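Local coordinates for DNA protection during starvation protein (Mycobacterium smegmatis, PDB 2YW6) that probably protects DNA from oxidative damage by oxidising iron(II) with hydrogen peroxide and storing it as iron(III) mineral inside a hollow shell of twelve subunits, at residues D19-Q24 with A73-S78; D66-R71 with Q135-A140. All blocks are in the same frame, centred on the assembly; numbering follows the deposited sequence.

Interaction 1: D19-Q24 with A73-S78; sequences DLLQKQ and ATLGKS
Leu21 and Leu75 make the apolar half of this contact, meeting by one methyl group each: CD1 of Leu21 lies 3.9 Å from CD1 of Leu75. The two side chains cross at about a right angle, so branch ends touch rather than whole flanks. Their CA atoms stay 10.1 Å apart, consistent with a bridge made by the ends of two long side chains.

One residue further on, Gln22 places CG anti to its backbone N (chi1 178°) and bends at chi2, which brings its amide to the turn after the second helix. There OE1 stands 4.1 Å from the backbone O of Ser78; this is proximity of two acceptors, not a bond. OE1 instead accepts a hydrogen bond from Lys80 N, and NE2 gives a weak one to Asp89 OD1.

The turn that Gln22 meets begins with a Schellman motif. Gly76, at phi 127°, is its C-prime residue, with Lys77 N directed to Ile72 O and a weak bond from Gly76 N to Ala73 O. The contact thus ties helix 12-41 to the C-terminal end of helix 47-75 and the turn after it, two helices of the ferritin-like bundle.

With just 93 Å² buried and no hydrogen bond between the segments, the chemistry implies a light contact: one methyl pair, plus an amide whose bonds go to residues following the turn.

Interaction 2: D66-R71 with Q135-A140; sequences DEVAER and QDLLIA
Leu137 reaches across to helix 66-71 and carries the contact, with 79 of the 165 Å² buried between the segments falling on this one residue. The segments run antiparallel, at 170°, and their axes come no closer than 11.0 Å, a spacing that a long side chain must span.

The well-packed part is apolar. With CG anti to the backbone N (chi1 -156°), Leu137 projects its two methyls over the facing helix. CD1 lies 4.1 Å from Val68 CG2, the two side chains crossing at about a right angle, and 4.2 Å from Val68 CA, so it rests against backbone as well as side chain. On the next turn, Arg71 CB comes only to 4.5 Å from the same CD1, a looser touch; beyond its CB, Arg71 is buried, its guanidinium bonded to Ser134 OG at NE and salt-bridged to Asp131 at NH2 and to Glu146 of a third subunit at NH1.

The other branch faces a polar margin. Leu137 CD2 is 3.5 Å from Glu67 OE1, where a carboxylate oxygen passes a methyl without bonding to it; the polar demand of OE1 is met by a hydrogen bond with His141 NE2. Beyond it the packing thins: Ala140 CB points toward helix 66-71 but stays 6.3 Å from Glu67 OE1, and the residue is exposed.

Asp66 and Glu70, probably iron ligands of the ferroxidase site, take no part in the contact; they face a second subunit, packing on its Trp40 and His39 respectively. Val68 also packs on Leu21 and Leu25 of helix 12-41, and Leu138 on Ile124 and Leu127 of helix 102-127, so the contact joins helices 47-75 and 132-155 where all four helices of the ferritin-like bundle meet.

Overall arrangement
From the N terminus, helix 12-41 leads into helix 47-75, and interaction 1 closes the first loop, with 48 residues between its segments. Before that loop is complete, segment 66-71 has already begun interaction 2, which closes 63 intervening residues later on helix 132-155. The segments alternate along the chain, so the two loops cross. Both contacts use successive parts of helix 47-75, and their centres lie 10 Å apart. They meet directly where Leu21 CD1 packs 3.5 Å from Arg71 CG, and where Gln24 CG approaches Leu138 CD2 at 4.0 Å. Together they tie three of the four bundle helices, and both touch the third subunit.

Interaction 1: D19-Q24 with A73-S78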
loop_
_atom_site.group_PDB
_atom_site.type_symbol
_atom_site.label_atom_id
_atom_site.label_comp_id
_atom_site.label_asym_id
_atom_site.label_seq_id
_atom_site.Cartn_x
_atom_site.Cartn_y
_atom_site.Cartn_z
ATOM N N ASP B 19 -14.814 -14.157 35.227
ATOM C CA ASP B 19 -15.444 -13.047 35.933
ATOM C C ASP B 19 -14.512 -11.837 35.972
ATOM O O ASP B 19 -14.934 -10.710 35.692
ATOM C CB ASP B 19 -15.822 -13.472 37.347
ATOM C CG ASP B 19 -16.931 -14.491 37.355
ATOM O OD1 ASP B 19 -17.380 -14.880 38.447
ATOM O OD2 ASP B 19 -17.358 -14.904 36.258
ATOM N N LEU B 20 -13.250 -12.078 36.322
ATOM C CA LEU B 20 -12.259 -11.013 36.368
ATOM C C LEU B 20 -12.235 -10.283 35.038
ATOM O O LEU B 20 -12.182 -9.052 35.002
ATOM C CB LEU B 20 -10.868 -11.579 36.619
ATOM C CG LEU B 20 -10.371 -11.761 38.042
ATOM C CD1 LEU B 20 -8.914 -12.227 37.995
ATOM C CD2 LEU B 20 -10.473 -10.456 38.788
ATOM N N LEU B 21 -12.264 -11.046 33.943
ATOM C CA LEU B 21 -12.228 -10.448 32.610
ATOM C C LEU B 21 -13.468 -9.616 32.288
ATOM O O LEU B 21 -13.361 -8.564 31.656
ATOM C CB LEU B 21 -12.017 -11.518 31.538
ATOM C CG LEU B 21 -10.630 -12.165 31.545
ATOM C CD1 LEU B 21 -10.588 -13.270 30.500
ATOM C CD2 LEU B 21 -9.555 -11.104 31.272
ATOM N N GLN B 22 -14.634 -10.077 32.723
ATOM C CA GLN B 22 -15.861 -9.334 32.470
ATOM C C GLN B 22 -15.740 -7.932 33.057
ATOM O O GLN B 22 -16.165 -6.951 32.441
ATOM C CB GLN B 22 -17.059 -10.045 33.090
ATOM C CG GLN B 22 -18.354 -9.297 32.904
ATOM C CD GLN B 22 -18.723 -9.158 31.441
ATOM O OE1 GLN B 22 -18.846 -10.157 30.731
ATOM N NE2 GLN B 22 -18.901 -7.920 30.983
ATOM N N LYS B 23 -15.186 -7.846 34.263
ATOM C CA LYS B 23 -14.978 -6.555 34.914
ATOM C C LYS B 23 -14.142 -5.705 33.963
ATOM O O LYS B 23 -14.476 -4.558 33.671
ATOM C CB LYS B 23 -14.197 -6.715 36.231
ATOM C CG LYS B 23 -15.030 -6.925 37.478
ATOM C CD LYS B 23 -15.678 -8.280 37.488
ATOM C CE LYS B 23 -16.365 -8.539 38.817
ATOM N NZ LYS B 23 -16.799 -9.963 38.935
ATOM N N GLN B 24 -13.041 -6.286 33.496
ATOM C CA GLN B 24 -12.141 -5.595 32.592
ATOM C C GLN B 24 -12.876 -5.176 31.319
ATOM O O GLN B 24 -12.700 -4.056 30.832
ATOM C CB GLN B 24 -10.954 -6.500 32.251
ATOM C CG GLN B 24 -9.747 -5.748 31.701
ATOM C CD GLN B 24 -8.982 -4.965 32.768
ATOM O OE1 GLN B 24 -9.476 -4.746 33.881
ATOM N NE2 GLN B 24 -7.774 -4.533 32.423
ATOM N N ALA B 73 -15.418 -15.749 26.184
ATOM C CA ALA B 73 -16.123 -16.788 25.445
ATOM C C ALA B 73 -15.262 -18.046 25.321
ATOM O O ALA B 73 -15.775 -19.159 25.462
ATOM C CB ALA B 73 -16.519 -16.282 24.047
ATOM N N THR B 74 -13.964 -17.876 25.054
ATOM C CA THR B 74 -13.055 -19.021 24.914
ATOM C C THR B 74 -13.017 -19.797 26.225
ATOM O O THR B 74 -12.882 -21.020 26.230
ATOM C CB THR B 74 -11.597 -18.594 24.557
ATOM O OG1 THR B 74 -11.592 -17.886 23.317
ATOM C CG2 THR B 74 -10.684 -19.821 24.427
ATOM N N LEU B 75 -13.142 -19.083 27.337
ATOM C CA LEU B 75 -13.122 -19.740 28.632
ATOM C C LEU B 75 -14.430 -20.489 28.898
ATOM O O LEU B 75 -14.457 -21.451 29.661
ATOM C CB LEU B 75 -12.845 -18.717 29.732
ATOM C CG LEU B 75 -11.421 -18.161 29.687
ATOM C CD1 LEU B 75 -11.223 -17.131 30.778
ATOM C CD2 LEU B 75 -10.443 -19.297 29.854
ATOM N N GLY B 76 -15.513 -20.049 28.267
ATOM C CA GLY B 76 -16.783 -20.725 28.453
ATOM C C GLY B 76 -17.969 -19.870 28.864
ATOM O O GLY B 76 -19.107 -20.333 28.813
ATOM N N LYS B 77 -17.734 -18.632 29.280
ATOM C CA LYS B 77 -18.847 -17.785 29.681
ATOM C C LYS B 77 -19.258 -16.879 28.529
ATOM O O LYS B 77 -18.607 -16.838 27.486
ATOM C CB LYS B 77 -18.465 -16.974 30.936
ATOM C CG LYS B 77 -19.498 -15.942 31.419
ATOM C CD LYS B 77 -20.960 -16.411 31.229
ATOM C CE LYS B 77 -21.266 -17.722 31.901
ATOM N NZ LYS B 77 -22.582 -18.176 31.365
ATOM N N SER B 78 -20.362 -16.174 28.723
ATOM C CA SER B 78 -20.904 -15.256 27.737
ATOM C C SER B 78 -20.550 -13.830 28.149
ATOM O O SER B 78 -20.964 -13.355 29.214
ATOM C CB SER B 78 -22.424 -15.440 27.658
ATOM O OG SER B 78 -23.051 -14.356 27.009
#

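Interaction 2: D66-R71 with Q135-A140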
loop_
_atom_site.group_PDB
_atom_site.type_symbol
_atom_site.label_atom_id
_atom_site.label_comp_id
_atom_site.label_asym_id
_atom_site.label_seq_id
_atom_site.Cartn_x
_atom_site.Cartn_y
_atom_site.Cartn_z
ATOM N N ASP B 66 -12.312 -6.376 22.412
ATOM C CA ASP B 66 -12.537 -7.559 21.592
ATOM C C ASP B 66 -11.761 -8.742 22.148
ATOM O O ASP B 66 -12.321 -9.824 22.310
ATOM C CB ASP B 66 -12.139 -7.297 20.144
ATOM C CG ASP B 66 -13.177 -6.497 19.405
ATOM O OD1 ASP B 66 -12.998 -6.236 18.196
ATOM O OD2 ASP B 66 -14.182 -6.125 20.038
ATOM N N GLU B 67 -10.475 -8.523 22.433
ATOM C CA GLU B 67 -9.586 -9.549 22.995
ATOM C C GLU B 67 -10.171 -10.090 24.304
ATOM O O GLU B 67 -10.454 -11.280 24.430
ATOM C CB GLU B 67 -8.193 -8.949 23.245
ATOM C CG GLU B 67 -7.324 -8.887 21.996
ATOM C CD GLU B 67 -6.238 -7.812 22.028
ATOM O OE1 GLU B 67 -5.592 -7.602 23.077
ATOM O OE2 GLU B 67 -6.019 -7.181 20.974
ATOM N N VAL B 68 -10.361 -9.202 25.274
ATOM C CA VAL B 68 -10.923 -9.603 26.546
ATOM C C VAL B 68 -12.241 -10.360 26.354
ATOM O O VAL B 68 -12.448 -11.409 26.966
ATOM C CB VAL B 68 -11.132 -8.373 27.453
ATOM C CG1 VAL B 68 -11.903 -8.743 28.689
ATOM C CG2 VAL B 68 -9.781 -7.826 27.869
ATOM N N ALA B 69 -13.117 -9.847 25.490
ATOM C CA ALA B 69 -14.398 -10.495 25.246
ATOM C C ALA B 69 -14.224 -11.870 24.621
ATOM O O ALA B 69 -14.832 -12.840 25.062
ATOM C CB ALA B 69 -15.273 -9.625 24.359
ATOM N N GLU B 70 -13.398 -11.973 23.593
ATOM C CA GLU B 70 -13.212 -13.273 22.980
ATOM C C GLU B 70 -12.539 -14.276 23.936
ATOM O O GLU B 70 -12.664 -15.489 23.761
ATOM C CB GLU B 70 -12.431 -13.124 21.677
ATOM C CG GLU B 70 -13.101 -12.128 20.741
ATOM C CD GLU B 70 -12.836 -12.396 19.274
ATOM O OE1 GLU B 70 -11.787 -13.001 18.947
ATOM O OE2 GLU B 70 -13.676 -11.982 18.444
ATOM N N ARG B 71 -11.851 -13.765 24.953
ATOM C CA ARG B 71 -11.181 -14.627 25.919
ATOM C C ARG B 71 -12.223 -15.165 26.910
ATOM O O ARG B 71 -12.126 -16.299 27.376
ATOM C CB ARG B 71 -10.072 -13.848 26.648
ATOM C CG ARG B 71 -9.215 -14.680 27.607
ATOM C CD ARG B 71 -8.576 -15.878 26.901
ATOM N NE ARG B 71 -7.753 -16.691 27.799
ATOM C CZ ARG B 71 -7.238 -17.876 27.481
ATOM N NH1 ARG B 71 -7.441 -18.403 26.283
ATOM N NH2 ARG B 71 -6.511 -18.542 28.364
ATOM N N GLN B 135 -3.472 -13.647 31.869
ATOM C CA GLN B 135 -2.674 -12.651 32.576
ATOM C C GLN B 135 -1.771 -11.897 31.607
ATOM O O GLN B 135 -1.605 -10.679 31.696
ATOM C CB GLN B 135 -1.788 -13.293 33.637
ATOM C CG GLN B 135 -0.902 -12.241 34.308
ATOM C CD GLN B 135 0.186 -12.818 35.197
ATOM O OE1 GLN B 135 1.137 -13.452 34.720
ATOM N NE2 GLN B 135 0.056 -12.596 36.500
ATOM N N ASP B 136 -1.163 -12.639 30.692
ATOM C CA ASP B 136 -0.270 -12.048 29.711
ATOM C C ASP B 136 -1.060 -11.043 28.886
ATOM O O ASP B 136 -0.540 -10.009 28.472
ATOM C CB ASP B 136 0.304 -13.142 28.815
ATOM C CG ASP B 136 1.305 -12.612 27.817
ATOM O OD1 ASP B 136 2.385 -12.134 28.224
ATOM O OD2 ASP B 136 1.000 -12.674 26.613
ATOM N N LEU B 137 -2.329 -11.359 28.667
ATOM C CA LEU B 137 -3.218 -10.497 27.914
ATOM C C LEU B 137 -3.319 -9.174 28.660
ATOM O O LEU B 137 -3.167 -8.099 28.071
ATOM C CB LEU B 137 -4.606 -11.140 27.815
ATOM C CG LEU B 137 -5.536 -10.764 26.662
ATOM C CD1 LEU B 137 -6.961 -10.678 27.184
ATOM C CD2 LEU B 137 -5.102 -9.446 26.052
ATOM N N LEU B 138 -3.565 -9.248 29.966
ATOM C CA LEU B 138 -3.690 -8.028 30.751
ATOM C C LEU B 138 -2.345 -7.280 30.901
ATOM O O LEU B 138 -2.312 -6.040 30.915
ATOM C CB LEU B 138 -4.310 -8.335 32.123
ATOM C CG LEU B 138 -5.762 -8.868 32.140
ATOM C CD1 LEU B 138 -6.335 -8.684 33.553
ATOM C CD2 LEU B 138 -6.646 -8.141 31.141
ATOM N N ILE B 139 -1.242 -8.027 31.005
ATOM C CA ILE B 139 0.069 -7.402 31.129
ATOM C C ILE B 139 0.396 -6.595 29.872
ATOM O O ILE B 139 1.057 -5.564 29.949
ATOM C CB ILE B 139 1.190 -8.451 31.347
ATOM C CG1 ILE B 139 0.956 -9.190 32.673
ATOM C CG2 ILE B 139 2.560 -7.766 31.316
ATOM C CD1 ILE B 139 1.987 -10.246 33.000
ATOM N N ALA B 140 -0.070 -7.062 28.716
ATOM C CA ALA B 140 0.196 -6.356 27.463
ATOM C C ALA B 140 -0.585 -5.053 27.399
ATOM O O ALA B 140 -0.098 -4.045 26.891
ATOM C CB ALA B 140 -0.153 -7.234 26.264
#